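Long-range contacts in ribose transcriptional regulator (Enterococcus faecium DO, PDB 4RK1), which binds ribose in its periplasmic-binding-protein-like domain and probably acts as a DNA-binding, LacI-type repressor that regulates transcription in response to the sugar: residues A129-E134 against I162-Q167; H119-G124 against S149-Y154; H125-L130 against D182-G187. All coordinates share one frame; numbering follows the deposited sequence.

Contact 1. Residues A129-E134 against I162-Q167; sequences ALVYPE and ILLPTQ
Leu130 and Leu164 tie two parallel strands together through their backbones: Leu130 N donates to Ile162 O and Leu164 N to Leu130 O, both at 2.8 Å. Further along, the bond from Tyr132 N to Leu164 O is weak at 3.4 Å, but the ladder recovers where Thr166 N reaches Tyr132 O, and Glu134 N closes it on Thr166 O. The tight side is the face bearing Ala129, Val131 and Leu164. Here one methyl of Leu164, CD1, packs against both neighbours, 3.9 Å from Ala129 CB and 4.0 Å from Val131 CG2, while helices 177-182 and 193-205 close over this face. The other face loosens toward solvent. Tyr132 has its CG between the backbone N and the carbonyl carbon (chi1 65°), which lays the ring back along its own strand and over toward the neighbouring one. Pro165 lies beside it, its CB under one ring face in an off-centre CH-pi contact, 4.2 Å from the ring centroid. Leu163 CB comes in at the ring edge, 3.8 Å from Tyr132 OH, and the CD2 methyls of Leu163 and Leu130 meet alongside. Leu163 and Pro165 are exposed, whereas Leu130 on the same face is buried beneath Ile144 and Phe147 of helix 138-153. Thr166 OG1 turns away to Gly172 O. Strand 128-133, helix 138-153 and strand 161-166 form a beta-alpha-beta crossover, here at the edge of the parallel sheet in a sugar-binding domain of the periplasmic-binding-protein fold.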
ATOM      1  N   ALA B 129       8.707  -0.793 -25.769  1.00 25.96           N
ATOM      2  CA  ALA B 129       8.226   0.412 -25.122  1.00 27.40           C
ATOM      3  C   ALA B 129       8.762   0.489 -23.701  1.00 31.14           C
ATOM      4  O   ALA B 129       8.840  -0.515 -22.984  1.00 28.76           O
ATOM      5  CB  ALA B 129       6.703   0.434 -25.110  1.00 31.21           C
ATOM      6  N   LEU B 130       9.142   1.696 -23.320  1.00 26.78           N
ATOM      7  CA  LEU B 130       9.600   2.012 -21.984  1.00 30.36           C
ATOM      8  C   LEU B 130       8.509   2.843 -21.327  1.00 29.22           C
ATOM      9  O   LEU B 130       8.169   3.916 -21.812  1.00 27.52           O
ATOM     10  CB  LEU B 130      10.896   2.811 -22.084  1.00 32.66           C
ATOM     11  CG  LEU B 130      11.923   2.687 -20.974  1.00 49.71           C
ATOM     12  CD1 LEU B 130      12.491   1.276 -20.927  1.00 46.46           C
ATOM     13  CD2 LEU B 130      13.018   3.714 -21.217  1.00 43.25           C
ATOM     14  N   VAL B 131       7.926   2.318 -20.256  1.00 27.84           N
ATOM     15  CA  VAL B 131       6.898   3.026 -19.498  1.00 24.04           C
ATOM     16  C   VAL B 131       7.528   3.482 -18.193  1.00 30.76           C
ATOM     17  O   VAL B 131       7.907   2.665 -17.347  1.00 27.03           O
ATOM     18  CB  VAL B 131       5.661   2.129 -19.248  1.00 26.90           C
ATOM     19  CG1 VAL B 131       4.640   2.834 -18.363  1.00 31.86           C
ATOM     20  CG2 VAL B 131       5.016   1.738 -20.570  1.00 32.20           C
ATOM     21  N   TYR B 132       7.663   4.790 -18.026  1.00 28.73           N
ATOM     22  CA  TYR B 132       8.475   5.322 -16.934  1.00 27.62           C
ATOM     23  C   TYR B 132       7.971   6.683 -16.474  1.00 31.25           C
ATOM     24  O   TYR B 132       7.255   7.349 -17.205  1.00 29.66           O
ATOM     25  CB  TYR B 132       9.926   5.427 -17.392  1.00 34.66           C
ATOM     26  CG  TYR B 132      10.128   6.416 -18.510  1.00 29.91           C
ATOM     27  CD1 TYR B 132       9.841   6.072 -19.822  1.00 30.80           C
ATOM     28  CD2 TYR B 132      10.593   7.700 -18.254  1.00 33.85           C
ATOM     29  CE1 TYR B 132      10.013   6.973 -20.853  1.00 33.90           C
ATOM     30  CE2 TYR B 132      10.770   8.615 -19.283  1.00 33.46           C
ATOM     31  CZ  TYR B 132      10.479   8.245 -20.580  1.00 35.18           C
ATOM     32  OH  TYR B 132      10.649   9.139 -21.617  1.00 42.51           O
ATOM     33  N   PRO B 133       8.354   7.103 -15.259  1.00 32.07           N
ATOM     34  CA  PRO B 133       7.908   8.394 -14.758  1.00 32.47           C
ATOM     35  C   PRO B 133       8.602   9.557 -15.444  1.00 42.12           C
ATOM     36  O   PRO B 133       9.821   9.575 -15.533  1.00 31.86           O
ATOM     37  CB  PRO B 133       8.304   8.353 -13.284  1.00 35.77           C
ATOM     38  CG  PRO B 133       9.446   7.400 -13.220  1.00 35.83           C
ATOM     39  CD  PRO B 133       9.126   6.357 -14.243  1.00 35.45           C
ATOM     40  N   GLU B 134       7.836  10.530 -15.917  1.00 36.03           N
ATOM     41  CA  GLU B 134       8.444  11.739 -16.465  1.00 45.01           C
ATOM     42  C   GLU B 134       9.360  12.364 -15.406  1.00 35.73           C
ATOM     43  O   GLU B 134       9.008  12.410 -14.223  1.00 40.69           O
ATOM     44  CB  GLU B 134       7.378  12.739 -16.909  1.00 54.19           C
ATOM     45  CG  GLU B 134       7.926  13.798 -17.858  1.00 84.28           C
ATOM     46  CD  GLU B 134       6.955  14.932 -18.113  1.00107.62           C
ATOM     47  OE1 GLU B 134       5.751  14.768 -17.827  1.00 90.68           O
ATOM     48  OE2 GLU B 134       7.404  15.991 -18.602  1.00 77.63           O
ATOM     49  N   ILE B 162      10.331   2.862 -27.849  1.00 43.94           N
ATOM     50  CA  ILE B 162       9.143   3.700 -27.776  1.00 35.23           C
ATOM     51  C   ILE B 162       9.068   4.247 -26.354  1.00 35.23           C
ATOM     52  O   ILE B 162       8.834   3.500 -25.403  1.00 37.73           O
ATOM     53  CB  ILE B 162       7.859   2.913 -28.134  1.00 37.83           C
ATOM     54  CG1 ILE B 162       8.035   2.130 -29.444  1.00 44.57           C
ATOM     55  CG2 ILE B 162       6.661   3.854 -28.214  1.00 44.16           C
ATOM     56  CD1 ILE B 162       8.549   2.959 -30.603  1.00 57.56           C
ATOM     57  N   LEU B 163       9.275   5.550 -26.211  1.00 30.36           N
ATOM     58  CA  LEU B 163       9.275   6.204 -24.906  1.00 35.61           C
ATOM     59  C   LEU B 163       7.864   6.594 -24.502  1.00 48.73           C
ATOM     60  O   LEU B 163       7.221   7.385 -25.186  1.00 36.49           O
ATOM     61  CB  LEU B 163      10.166   7.452 -24.936  1.00 35.61           C
ATOM     62  CG  LEU B 163      11.631   7.199 -25.302  1.00 45.50           C
ATOM     63  CD1 LEU B 163      12.420   8.503 -25.320  1.00 46.98           C
ATOM     64  CD2 LEU B 163      12.271   6.197 -24.353  1.00 37.39           C
ATOM     65  N   LEU B 164       7.386   6.051 -23.386  1.00 27.36           N
ATOM     66  CA  LEU B 164       6.048   6.372 -22.891  1.00 26.55           C
ATOM     67  C   LEU B 164       6.110   6.932 -21.473  1.00 32.49           C
ATOM     68  O   LEU B 164       5.762   6.235 -20.506  1.00 33.96           O
ATOM     69  CB  LEU B 164       5.145   5.141 -22.958  1.00 28.48           C
ATOM     70  CG  LEU B 164       4.998   4.486 -24.327  1.00 32.94           C
ATOM     71  CD1 LEU B 164       4.173   3.220 -24.210  1.00 30.56           C
ATOM     72  CD2 LEU B 164       4.356   5.430 -25.329  1.00 43.62           C
ATOM     73  N   PRO B 165       6.568   8.189 -21.335  1.00 31.90           N
ATOM     74  CA  PRO B 165       6.591   8.824 -20.021  1.00 28.39           C
ATOM     75  C   PRO B 165       5.179   9.048 -19.486  1.00 29.67           C
ATOM     76  O   PRO B 165       4.268   9.336 -20.252  1.00 34.32           O
ATOM     77  CB  PRO B 165       7.303  10.156 -20.273  1.00 37.52           C
ATOM     78  CG  PRO B 165       7.102  10.429 -21.717  1.00 37.13           C
ATOM     79  CD  PRO B 165       7.051   9.094 -22.396  1.00 39.99           C
ATOM     80  N   THR B 166       5.006   8.893 -18.179  1.00 29.78           N
ATOM     81  CA  THR B 166       3.693   9.010 -17.558  1.00 30.38           C
ATOM     82  C   THR B 166       3.843   9.299 -16.059  1.00 33.26           C
ATOM     83  O   THR B 166       4.946   9.542 -15.580  1.00 33.99           O
ATOM     84  CB  THR B 166       2.825   7.753 -17.853  1.00 33.45           C
ATOM     85  OG1 THR B 166       1.461   7.989 -17.464  1.00 30.41           O
ATOM     86  CG2 THR B 166       3.369   6.492 -17.162  1.00 28.61           C
ATOM     87  N   GLN B 167       2.732   9.312 -15.332  1.00 30.20           N
ATOM     88  CA  GLN B 167       2.766   9.477 -13.880  1.00 33.06           C
ATOM     89  C   GLN B 167       3.189   8.146 -13.266  1.00 30.47           C
ATOM     90  O   GLN B 167       2.848   7.087 -13.789  1.00 28.04           O
ATOM     91  CB  GLN B 167       1.397   9.905 -13.334  1.00 35.45           C
ATOM     92  CG  GLN B 167       0.970  11.317 -13.725  1.00 51.04           C
ATOM     93  CD  GLN B 167       0.461  11.423 -15.157  1.00 61.75           C
ATOM     94  OE1 GLN B 167      -0.319  10.585 -15.618  1.00 71.72           O
ATOM     95  NE2 GLN B 167       0.900  12.459 -15.870  1.00 75.26           N
TER

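Contact 2. Residues H119-G124 against S149-Y154; sequences HLLSLG and SALDVY
With CG anti to the carbonyl carbon in both residues (chi1 -65° in Leu121, -81° in Tyr154), Leu121 and Tyr154 send their side chains past each other in opposite directions, and the tyrosine ring lies flat against the leucine. Leu121 CB sits over the middle of the ring, 3.5 Å from its centroid and only 8° off the normal, a CH-pi contact made squarely on the face. The CD1 methyl of Leu121 rests on the same face, over the Tyr154 CD1 atom at 3.5 Å, and also reaches the last turn of helix 138-153, 3.4 Å from Ala150 O and 4.0 Å from Ala150 CB. Leu151 crosses Leu121 at about a right angle, its CD2 meeting both leucine methyls. At the far end of the ring, Tyr154 OH rests 3.5 Å from Ser122 CA. Ser122 OG is turned back on its own helix and donates to His119 O, which Leu123 N also reaches from the same face of the carbonyl plane. Gly124, the first residue to leave helical angles, does so with positive phi in a Schellman motif. Between the two helix ends, then, the attraction is dispersion and CH-pi: one buried leucine lies against an aromatic face, and the Ser122 hydroxyl is used on its own helix.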
ATOM      1  N   HIS B 119      16.319  -9.948 -21.044  1.00 26.47           N
ATOM      2  CA  HIS B 119      15.219 -10.903 -21.076  1.00 23.03           C
ATOM      3  C   HIS B 119      14.287 -10.678 -22.280  1.00 25.31           C
ATOM      4  O   HIS B 119      14.003 -11.612 -23.043  1.00 27.17           O
ATOM      5  CB  HIS B 119      14.414 -10.836 -19.777  1.00 29.47           C
ATOM      6  CG  HIS B 119      13.234 -11.758 -19.754  1.00 31.96           C
ATOM      7  ND1 HIS B 119      13.359 -13.129 -19.691  1.00 43.79           N
ATOM      8  CD2 HIS B 119      11.904 -11.504 -19.794  1.00 37.84           C
ATOM      9  CE1 HIS B 119      12.157 -13.681 -19.686  1.00 38.32           C
ATOM     10  NE2 HIS B 119      11.258 -12.716 -19.748  1.00 33.92           N
ATOM     11  N   LEU B 120      13.812  -9.447 -22.450  1.00 25.60           N
ATOM     12  CA  LEU B 120      12.944  -9.119 -23.585  1.00 27.31           C
ATOM     13  C   LEU B 120      13.638  -9.355 -24.929  1.00 28.92           C
ATOM     14  O   LEU B 120      13.029  -9.877 -25.864  1.00 29.70           O
ATOM     15  CB  LEU B 120      12.452  -7.663 -23.500  1.00 26.92           C
ATOM     16  CG  LEU B 120      11.411  -7.342 -22.407  1.00 27.68           C
ATOM     17  CD1 LEU B 120      11.075  -5.859 -22.394  1.00 27.09           C
ATOM     18  CD2 LEU B 120      10.146  -8.162 -22.584  1.00 30.43           C
ATOM     19  N   LEU B 121      14.906  -8.971 -25.024  1.00 27.40           N
ATOM     20  CA  LEU B 121      15.670  -9.149 -26.256  1.00 32.57           C
ATOM     21  C   LEU B 121      15.946 -10.624 -26.546  1.00 33.64           C
ATOM     22  O   LEU B 121      15.882 -11.030 -27.700  1.00 28.42           O
ATOM     23  CB  LEU B 121      16.974  -8.355 -26.211  1.00 31.96           C
ATOM     24  CG  LEU B 121      16.787  -6.843 -26.159  1.00 28.40           C
ATOM     25  CD1 LEU B 121      18.018  -6.142 -25.596  1.00 30.75           C
ATOM     26  CD2 LEU B 121      16.406  -6.280 -27.521  1.00 37.26           C
ATOM     27  N   SER B 122      16.203 -11.435 -25.517  1.00 28.05           N
ATOM     28  CA  SER B 122      16.389 -12.876 -25.719  1.00 32.73           C
ATOM     29  C   SER B 122      15.134 -13.525 -26.283  1.00 40.51           C
ATOM     30  O   SER B 122      15.206 -14.556 -26.954  1.00 30.98           O
ATOM     31  CB  SER B 122      16.752 -13.584 -24.417  1.00 34.15           C
ATOM     32  OG  SER B 122      15.628 -13.658 -23.557  1.00 40.17           O
ATOM     33  N   LEU B 123      13.982 -12.926 -25.996  1.00 33.17           N
ATOM     34  CA  LEU B 123      12.701 -13.436 -26.494  1.00 32.93           C
ATOM     35  C   LEU B 123      12.381 -12.982 -27.920  1.00 26.53           C
ATOM     36  O   LEU B 123      11.375 -13.405 -28.494  1.00 32.31           O
ATOM     37  CB  LEU B 123      11.569 -13.028 -25.542  1.00 31.69           C
ATOM     38  CG  LEU B 123      11.610 -13.712 -24.173  1.00 31.03           C
ATOM     39  CD1 LEU B 123      10.630 -13.033 -23.238  1.00 36.15           C
ATOM     40  CD2 LEU B 123      11.327 -15.203 -24.270  1.00 35.73           C
ATOM     41  N   GLY B 124      13.212 -12.116 -28.484  1.00 29.51           N
ATOM     42  CA  GLY B 124      13.053 -11.697 -29.876  1.00 31.09           C
ATOM     43  C   GLY B 124      12.336 -10.368 -30.034  1.00 36.69           C
ATOM     44  O   GLY B 124      12.071  -9.946 -31.158  1.00 36.31           O
ATOM     45  N   SER B 149      21.968  -0.318 -22.127  1.00 33.22           N
ATOM     46  CA  SER B 149      23.161  -1.156 -22.254  1.00 39.05           C
ATOM     47  C   SER B 149      22.823  -2.515 -22.872  1.00 35.26           C
ATOM     48  O   SER B 149      23.569  -3.016 -23.707  1.00 34.41           O
ATOM     49  CB  SER B 149      23.824  -1.339 -20.881  1.00 33.73           C
ATOM     50  OG  SER B 149      25.034  -2.052 -20.979  1.00 49.51           O
ATOM     51  N   ALA B 150      21.695  -3.106 -22.470  1.00 28.98           N
ATOM     52  CA  ALA B 150      21.216  -4.338 -23.086  1.00 31.05           C
ATOM     53  C   ALA B 150      20.887  -4.137 -24.567  1.00 30.74           C
ATOM     54  O   ALA B 150      21.230  -4.971 -25.397  1.00 28.44           O
ATOM     55  CB  ALA B 150      20.005  -4.889 -22.339  1.00 31.28           C
ATOM     56  N   LEU B 151      20.240  -3.025 -24.903  1.00 28.36           N
ATOM     57  CA  LEU B 151      19.981  -2.703 -26.307  1.00 36.97           C
ATOM     58  C   LEU B 151      21.281  -2.606 -27.112  1.00 31.17           C
ATOM     59  O   LEU B 151      21.333  -3.060 -28.255  1.00 36.95           O
ATOM     60  CB  LEU B 151      19.213  -1.388 -26.445  1.00 31.16           C
ATOM     61  CG  LEU B 151      17.799  -1.313 -25.880  1.00 41.13           C
ATOM     62  CD1 LEU B 151      17.263   0.097 -26.075  1.00 57.32           C
ATOM     63  CD2 LEU B 151      16.881  -2.337 -26.524  1.00 39.95           C
ATOM     64  N   ASP B 152      22.314  -2.010 -26.520  1.00 38.57           N
ATOM     65  CA  ASP B 152      23.631  -1.917 -27.158  1.00 44.98           C
ATOM     66  C   ASP B 152      24.207  -3.290 -27.473  1.00 57.13           C
ATOM     67  O   ASP B 152      24.791  -3.492 -28.531  1.00 40.23           O
ATOM     68  CB  ASP B 152      24.637  -1.169 -26.271  1.00 38.86           C
ATOM     69  CG  ASP B 152      24.309   0.304 -26.108  1.00 49.72           C
ATOM     70  OD1 ASP B 152      23.474   0.835 -26.876  1.00 45.94           O
ATOM     71  OD2 ASP B 152      24.903   0.926 -25.200  1.00 48.36           O
ATOM     72  N   VAL B 153      24.046  -4.239 -26.560  1.00 37.63           N
ATOM     73  CA  VAL B 153      24.507  -5.595 -26.821  1.00 37.99           C
ATOM     74  C   VAL B 153      23.834  -6.168 -28.071  1.00 38.22           C
ATOM     75  O   VAL B 153      24.479  -6.841 -28.878  1.00 38.31           O
ATOM     76  CB  VAL B 153      24.277  -6.510 -25.604  1.00 37.18           C
ATOM     77  CG1 VAL B 153      24.522  -7.973 -25.955  1.00 34.27           C
ATOM     78  CG2 VAL B 153      25.173  -6.072 -24.453  1.00 38.17           C
ATOM     79  N   TYR B 154      22.544  -5.899 -28.230  1.00 40.20           N
ATOM     80  CA  TYR B 154      21.792  -6.388 -29.385  1.00 36.96           C
ATOM     81  C   TYR B 154      21.830  -5.406 -30.565  1.00 42.75           C
ATOM     82  O   TYR B 154      21.140  -5.607 -31.563  1.00 38.99           O
ATOM     83  CB  TYR B 154      20.347  -6.678 -28.988  1.00 31.93           C
ATOM     84  CG  TYR B 154      20.156  -8.016 -28.316  1.00 36.43           C
ATOM     85  CD1 TYR B 154      20.530  -8.212 -26.987  1.00 28.08           C
ATOM     86  CD2 TYR B 154      19.604  -9.090 -29.009  1.00 33.86           C
ATOM     87  CE1 TYR B 154      20.365  -9.441 -26.373  1.00 29.09           C
ATOM     88  CE2 TYR B 154      19.429 -10.327 -28.396  1.00 32.61           C
ATOM     89  CZ  TYR B 154      19.803 -10.493 -27.076  1.00 26.83           C
ATOM     90  OH  TYR B 154      19.637 -11.714 -26.461  1.00 28.94           O
TER

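Contact 3. Residues H125-L130 against D182-G187; sequences HQTIAL and DSAATG
His125 ND1 and Thr186 OG1 lie 2.8 Å apart in a nearly straight hydrogen bond, in which either could be the donor. The hydroxyl arrives at the edge of the imidazole, near its plane, while Gly187 CA lies over one ring face. Two backbone bonds run alongside: Thr186 N donates to Thr127 O at 3.0 Å, and Ala129 N to Gly187 O at 2.9 Å. Gly187 O also has Ile128 CA and the CG2 methyl of Ile128 close by. Gly187 N, by contrast, is buried with no partner in the model. Thr127 holds CG2 anti to its backbone N (chi1 -52°, measured to OG1), which lays that methyl 3.7 Å from Ala184 O, and the CB atoms of Ala129 and Ala185 touch at 3.8 Å.

The next shell fixes these groups. A water takes the N-H of Gln126 at 2.9 Å and lies 2.6 Å from Thr186 OG1, so the threonine hydroxyl is gripped by both histidine and water. The far nitrogen of the imidazole, His125 NE2, bonds to Ala277 O, which with the ND1 bond settles the rotation of the ring. Within the loop, Ser183 OG accepts from Ala185 N at 3.1 Å in an ST turn and also bonds to Leu180 O, tying the loop to the end of helix 177-182. Thr186 also joins its backbone to Ser215. The whole leads the chain into strand 187-190 through a parallel bridge between Ile128 and Gly187, the start of an inner strand pairing in the parallel sheet of this alpha/beta sugar-binding domain.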
ATOM      1  N   HIS B 125      12.008  -9.697 -28.927  1.00 31.56           N
ATOM      2  CA  HIS B 125      11.375  -8.376 -29.020  1.00 28.86           C
ATOM      3  C   HIS B 125      12.440  -7.374 -29.417  1.00 34.95           C
ATOM      4  O   HIS B 125      13.502  -7.314 -28.809  1.00 45.55           O
ATOM      5  CB  HIS B 125      10.682  -7.991 -27.701  1.00 25.53           C
ATOM      6  CG  HIS B 125       9.607  -8.955 -27.310  1.00 26.98           C
ATOM      7  ND1 HIS B 125       8.370  -8.966 -27.916  1.00 32.87           N
ATOM      8  CD2 HIS B 125       9.612  -9.998 -26.448  1.00 31.27           C
ATOM      9  CE1 HIS B 125       7.645  -9.950 -27.416  1.00 31.53           C
ATOM     10  NE2 HIS B 125       8.376 -10.595 -26.526  1.00 28.90           N
ATOM     11  N   GLN B 126      12.166  -6.616 -30.470  1.00 36.79           N
ATOM     12  CA  GLN B 126      13.118  -5.636 -30.975  1.00 42.72           C
ATOM     13  C   GLN B 126      12.566  -4.220 -30.945  1.00 39.53           C
ATOM     14  O   GLN B 126      13.335  -3.260 -30.904  1.00 39.46           O
ATOM     15  CB  GLN B 126      13.540  -6.001 -32.397  1.00 53.37           C
ATOM     16  CG  GLN B 126      13.967  -7.452 -32.551  1.00 89.29           C
ATOM     17  CD  GLN B 126      14.760  -7.695 -33.817  1.00115.18           C
ATOM     18  OE1 GLN B 126      14.298  -8.381 -34.728  1.00 67.42           O
ATOM     19  NE2 GLN B 126      15.959  -7.121 -33.885  1.00 65.26           N
ATOM     20  N   THR B 127      11.244  -4.085 -30.989  1.00 32.85           N
ATOM     21  CA  THR B 127      10.602  -2.801 -30.770  1.00 33.37           C
ATOM     22  C   THR B 127       9.971  -2.873 -29.394  1.00 27.91           C
ATOM     23  O   THR B 127       9.051  -3.653 -29.156  1.00 28.53           O
ATOM     24  CB  THR B 127       9.544  -2.492 -31.849  1.00 41.22           C
ATOM     25  OG1 THR B 127      10.134  -2.655 -33.146  1.00 39.45           O
ATOM     26  CG2 THR B 127       9.043  -1.063 -31.712  1.00 40.45           C
ATOM     27  N   ILE B 128      10.513  -2.084 -28.483  1.00 30.77           N
ATOM     28  CA  ILE B 128      10.167  -2.176 -27.084  1.00 29.61           C
ATOM     29  C   ILE B 128       9.766  -0.809 -26.569  1.00 25.73           C
ATOM     30  O   ILE B 128      10.410   0.192 -26.868  1.00 33.95           O
ATOM     31  CB  ILE B 128      11.363  -2.709 -26.273  1.00 29.84           C
ATOM     32  CG1 ILE B 128      11.640  -4.169 -26.664  1.00 33.02           C
ATOM     33  CG2 ILE B 128      11.105  -2.568 -24.774  1.00 28.44           C
ATOM     34  CD1 ILE B 128      12.944  -4.718 -26.115  1.00 35.53           C
ATOM     35  N   ALA B 129       8.707  -0.793 -25.769  1.00 25.96           N
ATOM     36  CA  ALA B 129       8.226   0.412 -25.122  1.00 27.40           C
ATOM     37  C   ALA B 129       8.762   0.489 -23.701  1.00 31.14           C
ATOM     38  O   ALA B 129       8.840  -0.515 -22.984  1.00 28.76           O
ATOM     39  CB  ALA B 129       6.703   0.434 -25.110  1.00 31.21           C
ATOM     40  N   LEU B 130       9.142   1.696 -23.320  1.00 26.78           N
ATOM     41  CA  LEU B 130       9.600   2.012 -21.984  1.00 30.36           C
ATOM     42  C   LEU B 130       8.509   2.843 -21.327  1.00 29.22           C
ATOM     43  O   LEU B 130       8.169   3.916 -21.812  1.00 27.52           O
ATOM     44  CB  LEU B 130      10.896   2.811 -22.084  1.00 32.66           C
ATOM     45  CG  LEU B 130      11.923   2.687 -20.974  1.00 49.71           C
ATOM     46  CD1 LEU B 130      12.491   1.276 -20.927  1.00 46.46           C
ATOM     47  CD2 LEU B 130      13.018   3.714 -21.217  1.00 43.25           C
ATOM     48  N   ASP B 182      -1.100   2.174 -30.149  1.00 30.79           N
ATOM     49  CA  ASP B 182      -0.821   2.833 -31.425  1.00 43.51           C
ATOM     50  C   ASP B 182       0.638   2.718 -31.882  1.00 56.47           C
ATOM     51  O   ASP B 182       0.967   3.091 -33.008  1.00 43.23           O
ATOM     52  CB  ASP B 182      -1.266   4.301 -31.363  1.00 37.25           C
ATOM     53  CG  ASP B 182      -2.772   4.453 -31.493  1.00 41.30           C
ATOM     54  OD1 ASP B 182      -3.429   3.533 -32.033  1.00 43.09           O
ATOM     55  OD2 ASP B 182      -3.304   5.483 -31.050  1.00 43.70           O
ATOM     56  N   SER B 183       1.509   2.189 -31.028  1.00 38.10           N
ATOM     57  CA  SER B 183       2.912   1.998 -31.392  1.00 29.56           C
ATOM     58  C   SER B 183       3.104   0.638 -32.034  1.00 27.29           C
ATOM     59  O   SER B 183       2.188  -0.189 -32.056  1.00 34.46           O
ATOM     60  CB  SER B 183       3.808   2.112 -30.151  1.00 44.29           C
ATOM     61  OG  SER B 183       3.753   0.922 -29.370  1.00 34.87           O
ATOM     62  N   ALA B 184       4.313   0.396 -32.526  1.00 30.92           N
ATOM     63  CA  ALA B 184       4.689  -0.923 -33.033  1.00 37.22           C
ATOM     64  C   ALA B 184       5.360  -1.806 -31.956  1.00 32.74           C
ATOM     65  O   ALA B 184       5.895  -2.860 -32.276  1.00 32.17           O
ATOM     66  CB  ALA B 184       5.614  -0.772 -34.234  1.00 41.93           C
ATOM     67  N   ALA B 185       5.325  -1.397 -30.691  1.00 32.56           N
ATOM     68  CA  ALA B 185       5.997  -2.175 -29.640  1.00 26.71           C
ATOM     69  C   ALA B 185       5.328  -3.527 -29.440  1.00 27.41           C
ATOM     70  O   ALA B 185       4.104  -3.638 -29.508  1.00 39.55           O
ATOM     71  CB  ALA B 185       6.035  -1.394 -28.335  1.00 32.72           C
ATOM     72  N   THR B 186       6.148  -4.564 -29.256  1.00 35.23           N
ATOM     73  CA  THR B 186       5.663  -5.896 -28.895  1.00 24.79           C
ATOM     74  C   THR B 186       6.023  -6.291 -27.454  1.00 33.47           C
ATOM     75  O   THR B 186       5.407  -7.198 -26.881  1.00 28.92           O
ATOM     76  CB  THR B 186       6.226  -6.973 -29.843  1.00 31.81           C
ATOM     77  OG1 THR B 186       7.654  -7.005 -29.749  1.00 29.75           O
ATOM     78  CG2 THR B 186       5.814  -6.703 -31.292  1.00 39.37           C
ATOM     79  N   GLY B 187       7.033  -5.632 -26.889  1.00 30.01           N
ATOM     80  CA  GLY B 187       7.455  -5.860 -25.501  1.00 33.30           C
ATOM     81  C   GLY B 187       7.475  -4.552 -24.736  1.00 35.62           C
ATOM     82  O   GLY B 187       7.612  -3.476 -25.333  1.00 32.84           O
TER
HETATM   83  O   HOH W   1       9.481  -6.435 -31.523  1.00 33.45           O

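Strand 128-133 is common ground for contacts 1 and 3, which share Ala129 and Leu130 and have centres about 12 Å apart: 161-166 lies along one edge of that strand and 187-190 begins along the other. They also touch directly, with Ile162 N 2.8 Å from Ile128 O, a probable hydrogen bond. Contact 2 packs the helices that precede and follow that strand in the chain. It meets contact 3 where Leu120 and Leu121 press on Ile128 CD1 and through a probable hydrogen bond between Leu120 O and His125 N, 3.2 Å; the centres of contacts 2 and 3 are about 13 Å apart. Contacts 1 and 2 do not touch. Ribose lies beyond the C-terminal end of the strand, about 7 Å from the Pro133 side chain.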